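Local coordinates for protein homoprotocatechuate 2,3-dioxygenase (Brevibacterium fuscum, PDB 4Z6M) that cleaves the aromatic ring of homoprotocatechuate beside its hydroxyls with molecular oxygen, using a bound iron(II) ion, at residues Asp143-Ser146 with Ala147-Val151; Asp230-Ala234 with Leu235-Asp239; Gly246-Val250 with Ser251-Tyr255; Asp289-Arg292 with Arg293-Gly297. The protein carries 1 engineered substitution. All coordinates share one frame; numbering follows the deposited sequence. Where two conformers were deposited one is given.

How the contacts relate
Along the chain the four contacts follow one another without overlap, and each is a turn or a helix end. Contact 1 lies in the loop between strands 125-129 and 152-160, contact 2 closes helix 222-234, and contact 3 is the hairpin of strands 244-247 and 254-259 at one edge of the nine-stranded sheet. Contact 4 belongs to the loop after strand 283-286. Contacts 3 and 4, with centres about 9 Å apart, touch directly through Y255 with D294 and R247 with W295, next to the iron site. Contact 2 stands about 22 Å from contact 3 between centres, yet reaches contacts 3 and 4 of the third subunit, tying the tetramer together.

Contact 1: residues Asp143-Ser146 with Ala147-Val151; sequences DLYS and AGELV
The Y145 ring carries the aliphatic part of E149 on one face. CB of E149 sits 3.8 Å from the centroid of the Y145 ring in a CH-pi contact, displaced toward the CD1-CE1 side of the ring, and CG follows at 3.6 Å from CD1 of Y145. F56 meets the same ring edge-to-face. At the far end, the Y145 hydroxyl shares water 1 with the carbonyl oxygen of E149, and it also bonds to H220. The E149 carboxylate lies 26° from the plane of the tyrosine ring. With CG anti to the backbone N (chi1 -169°) and a bend at chi2, the glutamate folds back along the chain, so that OE1 takes the backbone N-H of S146 at 2.8 Å. This bond is nearly straight, 167° at the hydrogen, and uses the anti side of OE1; OE2 goes to H42.

The backbone here forms a type I beta turn from S146 to E149, in the loop that leads into strand 152-160. Its closing bond, E149 N to S146 O, is 3.1 Å long and comes from above the carbonyl plane. In one of two conformers of S146, OG also accepts from G148 N at 2.9 Å. A147 packs on Y145 of the second subunit, and Y145 on Q227 of that same subunit.

Contact 2: residues Asp230-Ala234 with Leu235-Asp239; sequences DKMGA and LRISD
Backbone hydrogen bonds from L235, R236 and I237 finish the last turn of helix 222-234. L235 N reaches K231 O at 2.9 Å, a regular helical bond. R236 N then turns to G233 O, also at 2.9 Å, approaching from above the carbonyl plane. I237 N goes back five residues to M232 O, again at 2.9 Å and nearly straight at 168°. The helix is left at R236, with a positive phi of 58°; with the two bonds from R236 and I237 into the last turn, this is a Schellman motif at the C-terminal end of the helix, ahead of the short 3-10 segment at S238 and D239.

Apolar contacts flank the turn. CG1 of I237 rests on CB of M232 at 3.9 Å, the two side chains crossing at about a right angle. The chi1 of 58° wedges that CG1 between the I237 backbone N and carbonyl carbon, which also brings I237 CG1 to 3.5 Å from M232 O. On another flank, L235 and K231 run side by side, CD1 of L235 lying 4.0 Å from CG of K231. The extended K231 chain carries NZ on to the carbonyl oxygens of D37 and V38.

Charged and polar tips serve the assembly. R236 reaches T342 and makes a salt bridge to D289, both of the third subunit, while the S238 hydroxyl bonds to Q291 of that subunit. L235 and K231 instead pack on D143 of the second subunit.

Contact 3: residues Gly246-Val250 with Ser251-Tyr255; sequences GRHGV and SNAFY
H248 and Y255 lie ring against ring in an offset stack, on one side of the beta hairpin formed by strands 244-247 and 254-259 at the edge of the sheet. Their centroids are 3.8 Å apart and the planes differ by 13°, with CD2 of Y255 over the middle of the imidazole. The opposite face of the tyrosine is taken by G246, whose CA makes a CH-pi contact 3.9 Å from the Y255 ring centroid. A chi1 of 75° puts this ring between the backbone N and carbonyl carbon of Y255, where it lies between G246 and H248. Both ring nitrogens of H248 are engaged, ND1 with the carbonyl oxygen of R293 and NE2 with E267, a ligand of the iron(II) ion. The side chain of H248 is about 5 Å from the bound iron(II) ion, in its second shell.

On the other side of the hairpin are R247 and F254. R247, bent at chi2 and chi3, brings NH1 round to N252 O at 2.8 Å, its guanidinium plane 23° from that of the side-chain amide of N252, while NH2 makes a salt bridge to D230 of the third subunit. The F254 ring has G246 O over one face.

G246 and Y255 are a hydrogen-bonded antiparallel pair; beyond the paired residues, H248 N donates to A253 O at 2.8 Å, close to straight. G249 to N252 form a type II turn. S251 OG accepts from A253 N at 3.3 Å, an ST turn.

Contact 4: residues Asp289-Arg292 with Arg293-Gly297; sequences DNQR and RDWWG
Q291 sets NE2 over one face of the W295 indole, toward its rim, 3.5 Å from CZ3 of W295. The planes are 74° apart, so the amide stands steeply on the ring. NE2 and OE1 of Q291 are held by G233 O and S238 OG of the third subunit, and W295 NE1 by D230 O there. Across the loop, N290 ND2 donates to G297 O at 3.0 Å.

Two type I beta turns, D289 to R292 and D294 to G297, frame these contacts and fold the loop back on itself. Between them water 2 accepts from D294 N at 2.8 Å and lies 2.8 Å from N290 O. D289 OD1 also accepts from Q291 N at 2.9 Å, an Asx turn, and D289 O takes both R292 N and R292 NH1, from opposite faces of its plane.

R292 and R293 cross obliquely, CG of R293 over one face of the R292 guanidinium, toward its rim. Their guanidinium planes are 80° apart. R292 NH2 and R293 NE both make salt bridges to E329 OE2, which probably offsets the two positive charges. D294 OD1 bonds to the Y255 hydroxyl.

Contact 1: residues Asp143-Ser146 with Ala147-Val151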
# COMPACT_ATOMS: atom_id res chain seq x y z
N ASP A 143 -3.22 16.85 7.08
CA ASP A 143 -4.51 17.48 6.86
C ASP A 143 -4.73 17.99 5.45
O ASP A 143 -5.89 18.17 5.06
CB ASP A 143 -4.73 18.61 7.88
CG ASP A 143 -3.64 19.68 7.88
OD1 ASP A 143 -2.44 19.39 7.78
OD2 ASP A 143 -4.00 20.86 8.04
N LEU A 144 -3.66 18.16 4.68
CA LEU A 144 -3.71 18.57 3.27
C LEU A 144 -3.43 17.39 2.32
O LEU A 144 -3.58 17.52 1.12
CB LEU A 144 -2.69 19.66 3.03
CG LEU A 144 -2.77 20.87 3.95
CD1 LEU A 144 -1.69 21.87 3.54
CD2 LEU A 144 -4.16 21.49 3.88
N TYR A 145 -2.96 16.28 2.84
CA TYR A 145 -2.46 15.19 2.01
C TYR A 145 -3.57 14.55 1.18
O TYR A 145 -4.59 14.10 1.72
CB TYR A 145 -1.81 14.14 2.88
CG TYR A 145 -1.01 13.05 2.21
CD1 TYR A 145 0.30 13.27 1.87
CD2 TYR A 145 -1.51 11.76 2.02
CE1 TYR A 145 1.08 12.28 1.31
CE2 TYR A 145 -0.73 10.78 1.45
CZ TYR A 145 0.57 11.04 1.11
OH TYR A 145 1.38 10.05 0.55
N SER A 146 -3.32 14.52 -0.12
CA SER A 146 -4.21 13.90 -1.09
C SER A 146 -3.93 12.40 -1.23
O SER A 146 -2.79 11.94 -1.07
CB SER A 146 -3.94 14.54 -2.45
OG SER A 146 -4.60 13.82 -3.48
N ALA A 147 -4.96 11.65 -1.62
CA ALA A 147 -4.75 10.25 -1.94
C ALA A 147 -3.78 10.05 -3.12
O ALA A 147 -3.20 8.97 -3.27
CB ALA A 147 -6.09 9.58 -2.20
N GLY A 148 -3.61 11.09 -3.94
CA GLY A 148 -2.65 11.09 -5.04
C GLY A 148 -1.41 11.97 -4.82
O GLY A 148 -0.79 12.39 -5.80
N GLU A 149 -1.06 12.28 -3.57
CA GLU A 149 -0.11 13.38 -3.29
C GLU A 149 1.23 13.29 -4.00
O GLU A 149 1.93 12.27 -3.92
CB GLU A 149 0.14 13.50 -1.79
CG GLU A 149 0.89 14.76 -1.39
CD GLU A 149 0.05 16.02 -1.46
OE1 GLU A 149 -1.18 15.94 -1.30
OE2 GLU A 149 0.65 17.08 -1.66
N LEU A 150 1.57 14.37 -4.69
CA LEU A 150 2.89 14.54 -5.27
C LEU A 150 3.83 15.13 -4.25
O LEU A 150 3.63 16.23 -3.75
CB LEU A 150 2.79 15.44 -6.50
CG LEU A 150 1.75 14.99 -7.54
CD1 LEU A 150 1.86 15.87 -8.78
CD2 LEU A 150 1.94 13.53 -7.94
N VAL A 151 4.87 14.39 -3.92
CA VAL A 151 5.70 14.71 -2.75
C VAL A 151 7.02 15.41 -3.06
O VAL A 151 7.51 16.15 -2.22
CB VAL A 151 5.92 13.45 -1.87
CG1 VAL A 151 4.59 12.87 -1.45
CG2 VAL A 151 6.77 12.40 -2.55
O HOH W 1 2.26 10.19 -2.26

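Contact 2: residues Asp230-Ala234 with Leu235-Asp239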
# COMPACT_ATOMS: atom_id res chain seq x y z
N ASP A 230 -7.34 6.55 -11.05
CA ASP A 230 -8.72 6.37 -10.64
C ASP A 230 -9.49 7.70 -10.65
O ASP A 230 -10.65 7.75 -11.08
CB ASP A 230 -8.78 5.75 -9.25
CG ASP A 230 -8.33 4.29 -9.22
OD1 ASP A 230 -8.49 3.57 -10.22
OD2 ASP A 230 -7.92 3.86 -8.11
N LYS A 231 -8.85 8.76 -10.16
CA LYS A 231 -9.44 10.08 -10.11
C LYS A 231 -9.72 10.61 -11.53
O LYS A 231 -10.78 11.18 -11.79
CB LYS A 231 -8.56 11.05 -9.33
CG LYS A 231 -9.18 12.42 -9.17
CD LYS A 231 -8.34 13.32 -8.27
CE LYS A 231 -9.02 14.64 -7.99
NZ LYS A 231 -8.19 15.50 -7.13
N MET A 232 -8.77 10.39 -12.43
CA MET A 232 -8.94 10.84 -13.80
C MET A 232 -10.08 10.06 -14.47
O MET A 232 -10.86 10.66 -15.24
CB MET A 232 -7.63 10.80 -14.58
CG MET A 232 -6.61 11.81 -14.05
SD MET A 232 -5.01 11.75 -14.82
CE MET A 232 -5.42 12.48 -16.41
N GLY A 233 -10.24 8.77 -14.15
CA GLY A 233 -11.42 8.05 -14.61
C GLY A 233 -12.71 8.68 -14.07
O GLY A 233 -13.69 8.89 -14.80
N ALA A 234 -12.74 8.98 -12.77
CA ALA A 234 -13.94 9.57 -12.19
C ALA A 234 -14.28 10.93 -12.78
O ALA A 234 -15.46 11.27 -12.88
CB ALA A 234 -13.78 9.68 -10.68
N LEU A 235 -13.26 11.70 -13.12
CA LEU A 235 -13.46 13.00 -13.77
C LEU A 235 -13.72 12.87 -15.26
O LEU A 235 -13.90 13.89 -15.95
CB LEU A 235 -12.22 13.88 -13.52
CG LEU A 235 -12.03 14.31 -12.06
CD1 LEU A 235 -10.69 15.00 -11.87
CD2 LEU A 235 -13.14 15.24 -11.61
N ARG A 236 -13.73 11.62 -15.77
CA ARG A 236 -13.99 11.35 -17.19
C ARG A 236 -12.99 12.08 -18.08
O ARG A 236 -13.33 12.61 -19.14
CB ARG A 236 -15.46 11.63 -17.55
CG ARG A 236 -16.40 10.54 -17.06
CD ARG A 236 -16.41 9.35 -17.98
NE ARG A 236 -17.14 8.21 -17.45
CZ ARG A 236 -17.28 7.07 -18.12
NH1 ARG A 236 -16.79 6.98 -19.35
NH2 ARG A 236 -17.89 6.03 -17.58
N ILE A 237 -11.72 12.03 -17.64
CA ILE A 237 -10.59 12.57 -18.39
C ILE A 237 -9.50 11.50 -18.58
O ILE A 237 -8.31 11.80 -18.66
CB ILE A 237 -10.02 13.89 -17.78
CG1 ILE A 237 -9.58 13.68 -16.32
CG2 ILE A 237 -11.04 15.02 -17.87
CD1 ILE A 237 -8.91 14.92 -15.73
N SER A 238 -9.93 10.25 -18.68
CA SER A 238 -8.98 9.14 -18.88
C SER A 238 -8.25 9.26 -20.21
O SER A 238 -7.18 8.66 -20.38
CB SER A 238 -9.66 7.77 -18.77
OG SER A 238 -10.70 7.64 -19.73
N ASP A 239 -8.81 10.03 -21.14
CA ASP A 239 -8.09 10.31 -22.37
C ASP A 239 -6.82 11.12 -22.18
O ASP A 239 -6.00 11.19 -23.11
CB ASP A 239 -9.01 10.94 -23.42
CG ASP A 239 -9.69 12.22 -22.97
OD1 ASP A 239 -10.01 12.39 -21.78
OD2 ASP A 239 -9.99 13.04 -23.88

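Contact 3: residues Gly246-Val250 with Ser251-Tyr255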
# COMPACT_ATOMS: atom_id res chain seq x y z
N GLY A 246 2.77 1.70 -14.91
CA GLY A 246 3.63 0.55 -15.10
C GLY A 246 4.79 0.55 -14.13
O GLY A 246 4.93 1.41 -13.28
N ARG A 247 5.64 -0.46 -14.33
CA ARG A 247 6.97 -0.51 -13.74
C ARG A 247 7.95 -0.28 -14.87
O ARG A 247 7.90 -0.97 -15.87
CB ARG A 247 7.19 -1.90 -13.12
CG ARG A 247 8.61 -2.18 -12.68
CD ARG A 247 8.94 -1.50 -11.38
NE ARG A 247 8.17 -2.05 -10.26
CZ ARG A 247 8.19 -1.57 -9.02
NH1 ARG A 247 8.94 -0.50 -8.73
NH2 ARG A 247 7.47 -2.15 -8.08
N HIS A 248 8.89 0.65 -14.69
CA HIS A 248 9.96 0.84 -15.67
C HIS A 248 10.99 -0.27 -15.52
O HIS A 248 11.25 -0.76 -14.42
CB HIS A 248 10.68 2.14 -15.42
CG HIS A 248 9.98 3.37 -15.90
ND1 HIS A 248 9.48 3.51 -17.18
CD2 HIS A 248 9.74 4.55 -15.27
CE1 HIS A 248 8.98 4.74 -17.31
NE2 HIS A 248 9.14 5.38 -16.17
N GLY A 249 11.61 -0.67 -16.63
CA GLY A 249 12.85 -1.42 -16.57
C GLY A 249 13.98 -0.52 -16.12
O GLY A 249 14.48 -0.60 -15.00
N VAL A 250 14.34 0.37 -17.03
CA VAL A 250 15.29 1.43 -16.71
C VAL A 250 14.70 2.23 -15.54
O VAL A 250 13.56 2.67 -15.60
CB VAL A 250 15.47 2.38 -17.90
CG1 VAL A 250 16.33 3.55 -17.48
CG2 VAL A 250 16.08 1.67 -19.10
N SER A 251 15.48 2.40 -14.50
CA SER A 251 15.15 3.08 -13.24
C SER A 251 14.43 2.23 -12.20
O SER A 251 14.49 2.58 -11.01
CB SER A 251 14.40 4.40 -13.43
OG SER A 251 12.99 4.18 -13.58
N ASN A 252 13.73 1.17 -12.63
CA ASN A 252 12.94 0.32 -11.72
C ASN A 252 11.78 1.05 -11.01
O ASN A 252 11.23 0.51 -10.09
CB ASN A 252 13.83 -0.32 -10.66
CG ASN A 252 13.18 -1.45 -9.92
OD1 ASN A 252 12.48 -2.29 -10.51
ND2 ASN A 252 13.44 -1.54 -8.62
N ALA A 253 11.43 2.26 -11.46
CA ALA A 253 10.40 3.03 -10.78
C ALA A 253 9.01 2.67 -11.28
O ALA A 253 8.80 2.28 -12.43
CB ALA A 253 10.63 4.51 -11.01
N PHE A 254 8.04 2.80 -10.39
CA PHE A 254 6.63 2.69 -10.77
C PHE A 254 6.25 4.06 -11.38
O PHE A 254 6.71 5.09 -10.89
CB PHE A 254 5.80 2.34 -9.53
CG PHE A 254 4.41 1.85 -9.82
CD1 PHE A 254 4.19 0.53 -10.08
CD2 PHE A 254 3.33 2.71 -9.78
CE1 PHE A 254 2.91 0.08 -10.32
CE2 PHE A 254 2.06 2.26 -10.05
CZ PHE A 254 1.86 0.93 -10.32
N TYR A 255 5.44 4.08 -12.44
CA TYR A 255 5.27 5.29 -13.24
C TYR A 255 3.89 5.43 -13.84
O TYR A 255 3.12 4.46 -13.97
CB TYR A 255 6.31 5.31 -14.37
CG TYR A 255 6.01 4.36 -15.51
CD1 TYR A 255 5.18 4.73 -16.54
CD2 TYR A 255 6.55 3.07 -15.56
CE1 TYR A 255 4.88 3.88 -17.59
CE2 TYR A 255 6.26 2.21 -16.60
CZ TYR A 255 5.42 2.61 -17.62
OH TYR A 255 5.15 1.77 -18.68

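Contact 4: residues Asp289-Arg292 with Arg293-Gly297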
# COMPACT_ATOMS: atom_id res chain seq x y z
N ASP A 289 14.72 -4.97 -26.20
CA ASP A 289 14.26 -5.69 -24.99
C ASP A 289 12.92 -5.11 -24.55
O ASP A 289 12.85 -3.94 -24.14
CB ASP A 289 15.33 -5.50 -23.91
CG ASP A 289 15.03 -6.25 -22.61
OD1 ASP A 289 13.85 -6.55 -22.36
OD2 ASP A 289 15.99 -6.48 -21.86
N ASN A 290 11.86 -5.89 -24.70
CA ASN A 290 10.52 -5.42 -24.42
C ASN A 290 10.23 -5.24 -22.94
O ASN A 290 9.13 -4.83 -22.62
CB ASN A 290 9.49 -6.37 -25.02
CG ASN A 290 8.09 -5.77 -25.05
OD1 ASN A 290 7.87 -4.68 -25.59
ND2 ASN A 290 7.14 -6.49 -24.46
N GLN A 291 11.19 -5.48 -22.05
CA GLN A 291 11.05 -5.13 -20.64
C GLN A 291 11.81 -3.87 -20.22
O GLN A 291 11.81 -3.52 -19.04
CB GLN A 291 11.42 -6.31 -19.72
CG GLN A 291 10.55 -7.54 -19.94
CD GLN A 291 10.71 -8.69 -18.95
OE1 GLN A 291 10.10 -9.74 -19.12
NE2 GLN A 291 11.56 -8.54 -17.96
N ARG A 292 12.42 -3.16 -21.18
CA ARG A 292 13.31 -2.06 -20.80
C ARG A 292 12.52 -0.82 -20.36
O ARG A 292 12.99 -0.10 -19.50
CB ARG A 292 14.25 -1.70 -21.94
CG ARG A 292 13.57 -0.89 -23.05
CD ARG A 292 14.26 -0.92 -24.42
NE ARG A 292 13.49 -0.09 -25.34
CZ ARG A 292 12.34 -0.47 -25.87
NH1 ARG A 292 11.89 -1.70 -25.67
NH2 ARG A 292 11.66 0.37 -26.63
N ARG A 293 11.38 -0.54 -21.00
CA ARG A 293 10.63 0.69 -20.70
C ARG A 293 9.43 0.41 -19.80
O ARG A 293 9.18 1.13 -18.83
CB ARG A 293 10.20 1.38 -22.00
CG ARG A 293 11.36 2.11 -22.66
CD ARG A 293 10.92 3.16 -23.65
NE ARG A 293 12.05 3.89 -24.23
CZ ARG A 293 12.66 4.93 -23.68
NH1 ARG A 293 12.31 5.39 -22.49
NH2 ARG A 293 13.62 5.55 -24.34
N ASP A 294 8.72 -0.67 -20.12
CA ASP A 294 7.73 -1.28 -19.23
C ASP A 294 8.20 -2.69 -18.93
O ASP A 294 8.26 -3.55 -19.82
CB ASP A 294 6.33 -1.28 -19.84
CG ASP A 294 5.30 -1.66 -18.84
OD1 ASP A 294 4.92 -0.78 -18.02
OD2 ASP A 294 4.93 -2.84 -18.79
N TRP A 295 8.51 -2.92 -17.66
CA TRP A 295 9.06 -4.19 -17.19
C TRP A 295 8.09 -5.35 -17.40
O TRP A 295 8.50 -6.51 -17.49
CB TRP A 295 9.36 -4.02 -15.70
CG TRP A 295 9.94 -5.17 -14.95
CD1 TRP A 295 9.41 -5.75 -13.84
CD2 TRP A 295 11.24 -5.75 -15.13
NE1 TRP A 295 10.27 -6.70 -13.34
CE2 TRP A 295 11.39 -6.74 -14.13
CE3 TRP A 295 12.26 -5.59 -16.08
CZ2 TRP A 295 12.55 -7.50 -14.02
CZ3 TRP A 295 13.41 -6.39 -15.97
CH2 TRP A 295 13.53 -7.33 -14.95
N TRP A 296 6.80 -5.03 -17.44
CA TRP A 296 5.73 -6.02 -17.64
C TRP A 296 5.45 -6.28 -19.11
O TRP A 296 4.56 -7.09 -19.44
CB TRP A 296 4.47 -5.56 -16.93
CG TRP A 296 4.69 -5.13 -15.51
CD1 TRP A 296 5.66 -5.57 -14.63
CD2 TRP A 296 3.93 -4.14 -14.80
NE1 TRP A 296 5.51 -4.94 -13.42
CE2 TRP A 296 4.45 -4.07 -13.49
CE3 TRP A 296 2.82 -3.37 -15.13
CZ2 TRP A 296 3.93 -3.21 -12.54
CZ3 TRP A 296 2.31 -2.51 -14.19
CH2 TRP A 296 2.87 -2.42 -12.92
N GLY A 297 6.21 -5.61 -19.98
CA GLY A 297 6.09 -5.82 -21.40
C GLY A 297 4.94 -5.09 -22.06
O GLY A 297 4.69 -5.31 -23.23
O HOH W 2 9.36 -2.03 -22.54